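Local coordinates for beta-xylanase (Caldicellulosiruptor kristjanssonii, PDB 7NWN), which probably cleaves xylan as a multimodular xylanase, the part modelled here being a family 9 carbohydrate-binding module that probably binds plant polysaccharide, at residues V43-P48 against L73-D78; V168-A171 against R177-T180. All blocks are in the same frame, centred on the assembly; numbering follows the deposited sequence.

Interaction 1 of 2, residues V43-P48 against L73-D78; sequences VEWNIP and LAEVYD. With CA (calcium ion), chain Q; EDO (1,2-ethanediol), chain K.
W45 holds its CG opposite the carbonyl carbon and beside its own backbone N (chi1 -71°), a setting that swings the six-membered end of the indole over to the strand. E75 takes the same choice (chi1 -73°) and then runs out extended, which carries its carboxylate to that end of the ring. The touching atom of the indole is CH2, with W45 CH2 to E75 CD at 3.8 Å. The carboxylate is turned 62° from the indole plane, and the approach is oblique. Two residues back along the strand, L73 brings its CD2 branch to 4.0 Å from W45 CH2, while L73 O stands 3.9 Å from W45 CZ3. The 43-48 loop, which precedes strand 50-51, is thus laid by its tryptophan on strand 69-77 of the antiparallel four-stranded sheet. On the loop, a 1,2-ethanediol, probably from the crystallisation liquor, donates from O1 to N46 OD1 (2.7 Å) and accepts at O2 from I47 N (2.8 Å). E75 OE2 makes a salt bridge with R145, and K60 and K62 of strand 58-66 form cation-pi contacts with the indole. Between these two segments the contact is van der Waals alone, and the two lysines and R145 probably offset the negative carboxylate set against an electron-rich ring.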
loop_
_atom_site.group_PDB
_atom_site.type_symbol
_atom_site.label_atom_id
_atom_site.label_comp_id
_atom_site.label_asym_id
_atom_site.label_seq_id
_atom_site.Cartn_x
_atom_site.Cartn_y
_atom_site.Cartn_z
ATOM N N VAL A 43 -13.949 5.193 5.004
ATOM C CA VAL A 43 -13.507 5.063 3.618
ATOM C C VAL A 43 -13.702 3.603 3.202
ATOM O O VAL A 43 -13.872 2.712 4.043
ATOM C CB VAL A 43 -12.069 5.550 3.394
ATOM C CG1 VAL A 43 -11.801 6.906 4.035
ATOM C CG2 VAL A 43 -11.068 4.549 3.892
ATOM N N GLU A 44 -13.659 3.373 1.895
ATOM C CA GLU A 44 -14.056 2.099 1.310
ATOM C C GLU A 44 -12.821 1.209 1.090
ATOM O O GLU A 44 -11.722 1.698 0.762
ATOM C CB GLU A 44 -14.831 2.452 0.034
ATOM C CG GLU A 44 -14.813 1.393 -1.045
ATOM C CD GLU A 44 -15.145 1.903 -2.445
ATOM O OE1 GLU A 44 -14.223 1.896 -3.326
ATOM O OE2 GLU A 44 -16.325 2.306 -2.659
ATOM N N TRP A 45 -13.052 -0.097 1.234
ATOM C CA TRP A 45 -12.084 -1.133 0.853
ATOM C C TRP A 45 -11.882 -1.162 -0.667
ATOM O O TRP A 45 -12.815 -1.039 -1.436
ATOM C CB TRP A 45 -12.549 -2.513 1.350
ATOM C CG TRP A 45 -12.497 -2.747 2.831
ATOM C CD1 TRP A 45 -13.570 -2.992 3.645
ATOM C CD2 TRP A 45 -11.310 -2.889 3.658
ATOM N NE1 TRP A 45 -13.135 -3.206 4.932
ATOM C CE2 TRP A 45 -11.761 -3.155 4.974
ATOM C CE3 TRP A 45 -9.932 -2.789 3.433
ATOM C CZ2 TRP A 45 -10.878 -3.345 6.038
ATOM C CZ3 TRP A 45 -9.047 -2.943 4.488
ATOM C CH2 TRP A 45 -9.528 -3.232 5.766
ATOM N N ASN A 46 -10.647 -1.299 -1.111
ATOM C CA ASN A 46 -10.319 -1.619 -2.488
ATOM C C ASN A 46 -9.934 -3.084 -2.483
ATOM O O ASN A 46 -9.280 -3.510 -1.535
ATOM C CB ASN A 46 -9.135 -0.777 -2.953
ATOM C CG ASN A 46 -9.432 0.705 -2.783
ATOM O OD1 ASN A 46 -10.261 1.270 -3.501
ATOM N ND2 ASN A 46 -8.803 1.329 -1.804
ATOM N N ILE A 47 -10.455 -3.849 -3.448
ATOM C CA ILE A 47 -10.281 -5.296 -3.500
ATOM C C ILE A 47 -9.410 -5.602 -4.717
ATOM O O ILE A 47 -9.853 -5.478 -5.867
ATOM C CB ILE A 47 -11.629 -6.029 -3.663
ATOM C CG1 ILE A 47 -12.728 -5.572 -2.687
ATOM C CG2 ILE A 47 -11.399 -7.535 -3.685
ATOM C CD1 ILE A 47 -12.537 -5.974 -1.245
ATOM N N PRO A 48 -8.138 -5.991 -4.534
ATOM C CA PRO A 48 -7.309 -6.345 -5.692
ATOM C C PRO A 48 -7.811 -7.704 -6.180
ATOM O O PRO A 48 -8.023 -8.611 -5.371
ATOM C CB PRO A 48 -5.909 -6.355 -5.088
ATOM C CG PRO A 48 -6.147 -6.787 -3.654
ATOM C CD PRO A 48 -7.445 -6.134 -3.247
ATOM N N LEU A 73 -3.920 0.922 4.681
ATOM C CA LEU A 73 -4.315 -0.110 5.635
ATOM C C LEU A 73 -4.646 -1.346 4.799
ATOM O O LEU A 73 -5.565 -1.263 3.989
ATOM C CB LEU A 73 -5.573 0.355 6.386
ATOM C CG LEU A 73 -6.189 -0.703 7.313
ATOM C CD1 LEU A 73 -5.348 -0.757 8.550
ATOM C CD2 LEU A 73 -7.603 -0.271 7.700
ATOM N N ALA A 74 -3.867 -2.423 4.948
ATOM C CA ALA A 74 -4.148 -3.630 4.201
ATOM C C ALA A 74 -4.493 -4.744 5.185
ATOM O O ALA A 74 -3.846 -4.890 6.232
ATOM C CB ALA A 74 -2.957 -3.990 3.326
ATOM N N GLU A 75 -5.512 -5.540 4.825
ATOM C CA GLU A 75 -5.723 -6.807 5.525
ATOM C C GLU A 75 -5.659 -7.972 4.538
ATOM O O GLU A 75 -6.261 -7.917 3.439
ATOM C CB GLU A 75 -7.101 -6.810 6.198
ATOM C CG GLU A 75 -7.103 -5.905 7.390
ATOM C CD GLU A 75 -8.376 -5.872 8.221
ATOM O OE1 GLU A 75 -9.236 -6.736 8.038
ATOM O OE2 GLU A 75 -8.470 -4.983 9.069
ATOM N N VAL A 76 -4.938 -9.016 4.969
ATOM C CA VAL A 76 -4.752 -10.183 4.137
ATOM C C VAL A 76 -5.357 -11.386 4.877
ATOM O O VAL A 76 -4.937 -11.672 5.996
ATOM C CB VAL A 76 -3.243 -10.406 3.860
ATOM C CG1 VAL A 76 -3.014 -11.660 2.996
ATOM C CG2 VAL A 76 -2.582 -9.176 3.208
ATOM N N TYR A 77 -6.263 -12.101 4.212
ATOM C CA TYR A 77 -6.696 -13.423 4.630
ATOM C C TYR A 77 -5.740 -14.450 4.017
ATOM O O TYR A 77 -5.645 -14.573 2.796
ATOM C CB TYR A 77 -8.144 -13.639 4.177
ATOM C CG TYR A 77 -8.644 -15.035 4.451
ATOM C CD1 TYR A 77 -9.208 -15.369 5.680
ATOM C CD2 TYR A 77 -8.525 -16.034 3.480
ATOM C CE1 TYR A 77 -9.645 -16.662 5.946
ATOM C CE2 TYR A 77 -8.935 -17.333 3.734
ATOM C CZ TYR A 77 -9.497 -17.641 4.970
ATOM O OH TYR A 77 -9.894 -18.920 5.226
ATOM N N ASP A 78 -5.028 -15.168 4.893
ATOM C CA ASP A 78 -3.971 -16.070 4.522
ATOM C C ASP A 78 -3.771 -17.034 5.685
ATOM O O ASP A 78 -3.141 -16.692 6.678
ATOM C CB ASP A 78 -2.692 -15.316 4.184
ATOM C CG ASP A 78 -1.553 -16.182 3.630
ATOM O OD1 ASP A 78 -1.690 -17.433 3.509
ATOM O OD2 ASP A 78 -0.536 -15.580 3.302
HETATM CA CA CA Q . 0.838 -17.614 2.976
HETATM C C1 EDO K . -12.266 -0.590 -5.687
HETATM O O1 EDO K . -11.126 0.210 -5.779
HETATM C C2 EDO K . -11.896 -2.021 -5.795
HETATM O O2 EDO K . -12.593 -2.714 -4.817
HETATM O O HOH W 1 -0.504 -19.645 2.092
#

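Interaction 2 of 2, residues V168-A171 against R177-T180; sequences VNEA and RVAT. With CA (calcium ion), chain Q.
The R177 guanidinium has the T180 methyl CG2 over one face, 3.3 Å above the plane and offset toward the rim, and the N169 amide at its edge. N169 CG lies in the guanidinium plane, yet the two flat groups are turned 42° from each other. R177 NH1 donates to N169 OD1 at 2.9 Å, coming from above the amide's carbonyl plane (57° out of it) and not along a lone pair. The arginine runs out extended as far as CD, and a bend at chi3 (87°) then turns its guanidinium aside, with NH1 toward N169. OD1 also accepts from Q167 NE2, and E95 and S93 take the amide nitrogen, fixing which way the amide is flipped. In the backbone, E170 N donates to A179 O, while E170 O accepts two bonds, from V178 N at 2.8 Å and from A179 N at a longer 3.3 Å. The E170 side chain runs out extended past A179, with OE1 3.7 Å from A179 CB. Its OE2 accepts from a calcium-bound water at 2.5 Å, and A171 O binds the same calcium directly at 2.4 Å. This is a classic beta bulge, with V178 and A179 both facing E170, in an antiparallel hairpin whose end serves a calcium site.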
loop_
_atom_site.group_PDB
_atom_site.type_symbol
_atom_site.label_atom_id
_atom_site.label_comp_id
_atom_site.label_asym_id
_atom_site.label_seq_id
_atom_site.Cartn_x
_atom_site.Cartn_y
_atom_site.Cartn_z
ATOM N N VAL A 168 0.108 -8.257 -3.113
ATOM C CA VAL A 168 0.342 -9.198 -2.036
ATOM C C VAL A 168 1.165 -10.335 -2.622
ATOM O O VAL A 168 0.786 -10.881 -3.648
ATOM C CB VAL A 168 -1.003 -9.741 -1.540
ATOM C CG1 VAL A 168 -0.858 -10.906 -0.548
ATOM C CG2 VAL A 168 -1.869 -8.615 -0.977
ATOM N N ASN A 169 2.224 -10.715 -1.927
ATOM C CA ASN A 169 2.961 -11.952 -2.181
ATOM C C ASN A 169 2.457 -13.021 -1.206
ATOM O O ASN A 169 2.488 -12.811 0.017
ATOM C CB ASN A 169 4.431 -11.708 -1.902
ATOM C CG ASN A 169 4.969 -10.608 -2.813
ATOM O OD1 ASN A 169 4.674 -10.586 -4.017
ATOM N ND2 ASN A 169 5.793 -9.725 -2.264
ATOM N N GLU A 170 1.969 -14.136 -1.762
ATOM C CA GLU A 170 1.550 -15.264 -0.962
ATOM C C GLU A 170 2.575 -16.388 -1.022
ATOM O O GLU A 170 2.824 -16.926 -2.106
ATOM C CB GLU A 170 0.248 -15.905 -1.408
ATOM C CG GLU A 170 -0.038 -17.013 -0.359
ATOM C CD GLU A 170 -0.976 -18.054 -0.881
ATOM O OE1 GLU A 170 -1.636 -17.796 -1.945
ATOM O OE2 GLU A 170 -1.040 -19.093 -0.235
ATOM N N ALA A 171 3.122 -16.734 0.149
ATOM C CA ALA A 171 4.079 -17.823 0.290
ATOM C C ALA A 171 3.394 -19.007 0.961
ATOM O O ALA A 171 2.477 -18.788 1.732
ATOM C CB ALA A 171 5.282 -17.419 1.090
ATOM N N ARG A 177 7.201 -18.128 -2.639
ATOM C CA ARG A 177 5.977 -17.514 -3.140
ATOM C C ARG A 177 5.307 -18.441 -4.154
ATOM O O ARG A 177 5.973 -18.936 -5.049
ATOM C CB ARG A 177 6.278 -16.138 -3.755
ATOM C CG ARG A 177 5.028 -15.477 -4.335
ATOM C CD ARG A 177 5.315 -14.010 -4.667
ATOM N NE ARG A 177 5.860 -14.010 -6.014
ATOM C CZ ARG A 177 6.343 -12.945 -6.658
ATOM N NH1 ARG A 177 6.367 -11.752 -6.080
ATOM N NH2 ARG A 177 6.826 -13.098 -7.876
ATOM N N VAL A 178 3.993 -18.634 -4.020
ATOM C CA VAL A 178 3.212 -19.450 -4.919
ATOM C C VAL A 178 2.174 -18.624 -5.649
ATOM O O VAL A 178 1.555 -19.162 -6.559
ATOM C CB VAL A 178 2.574 -20.672 -4.226
ATOM C CG1 VAL A 178 3.666 -21.537 -3.612
ATOM C CG2 VAL A 178 1.549 -20.305 -3.156
ATOM N N ALA A 179 1.935 -17.370 -5.218
ATOM C CA ALA A 179 0.897 -16.558 -5.839
ATOM C C ALA A 179 1.148 -15.074 -5.565
ATOM O O ALA A 179 1.849 -14.735 -4.619
ATOM C CB ALA A 179 -0.478 -16.979 -5.397
ATOM N N THR A 180 0.591 -14.226 -6.438
ATOM C CA THR A 180 0.564 -12.790 -6.263
ATOM C C THR A 180 -0.854 -12.329 -6.469
ATOM O O THR A 180 -1.623 -12.972 -7.188
ATOM C CB THR A 180 1.497 -12.002 -7.192
ATOM O OG1 THR A 180 1.075 -12.239 -8.538
ATOM C CG2 THR A 180 2.962 -12.297 -6.973
HETATM CA CA CA Q . 0.838 -17.614 2.976
HETATM O O HOH W 1 -0.504 -19.645 2.092
#

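In the fold
Interaction 2 is a buried contact, two strands of the larger, mixed sheet joined by backbone bonds; interaction 1 is only partly buried, a loop laid by side chains on the antiparallel four-stranded sheet. The two sheets pack in the beta-sandwich manner of carbohydrate-binding modules such as CBM9. L73 and E75 face the loop, whereas V76 CG1 reaches 4.2 Å from V168 CG1 between the sheets. One calcium is shared by the ends of 73-78 and 168-171: D78 grips it with both carboxylate oxygens, and V80 and D92 complete the protein ligands. Beside the metal the two contacts also pack directly, D78 OD2 lying 4.0 Å from E170 CG.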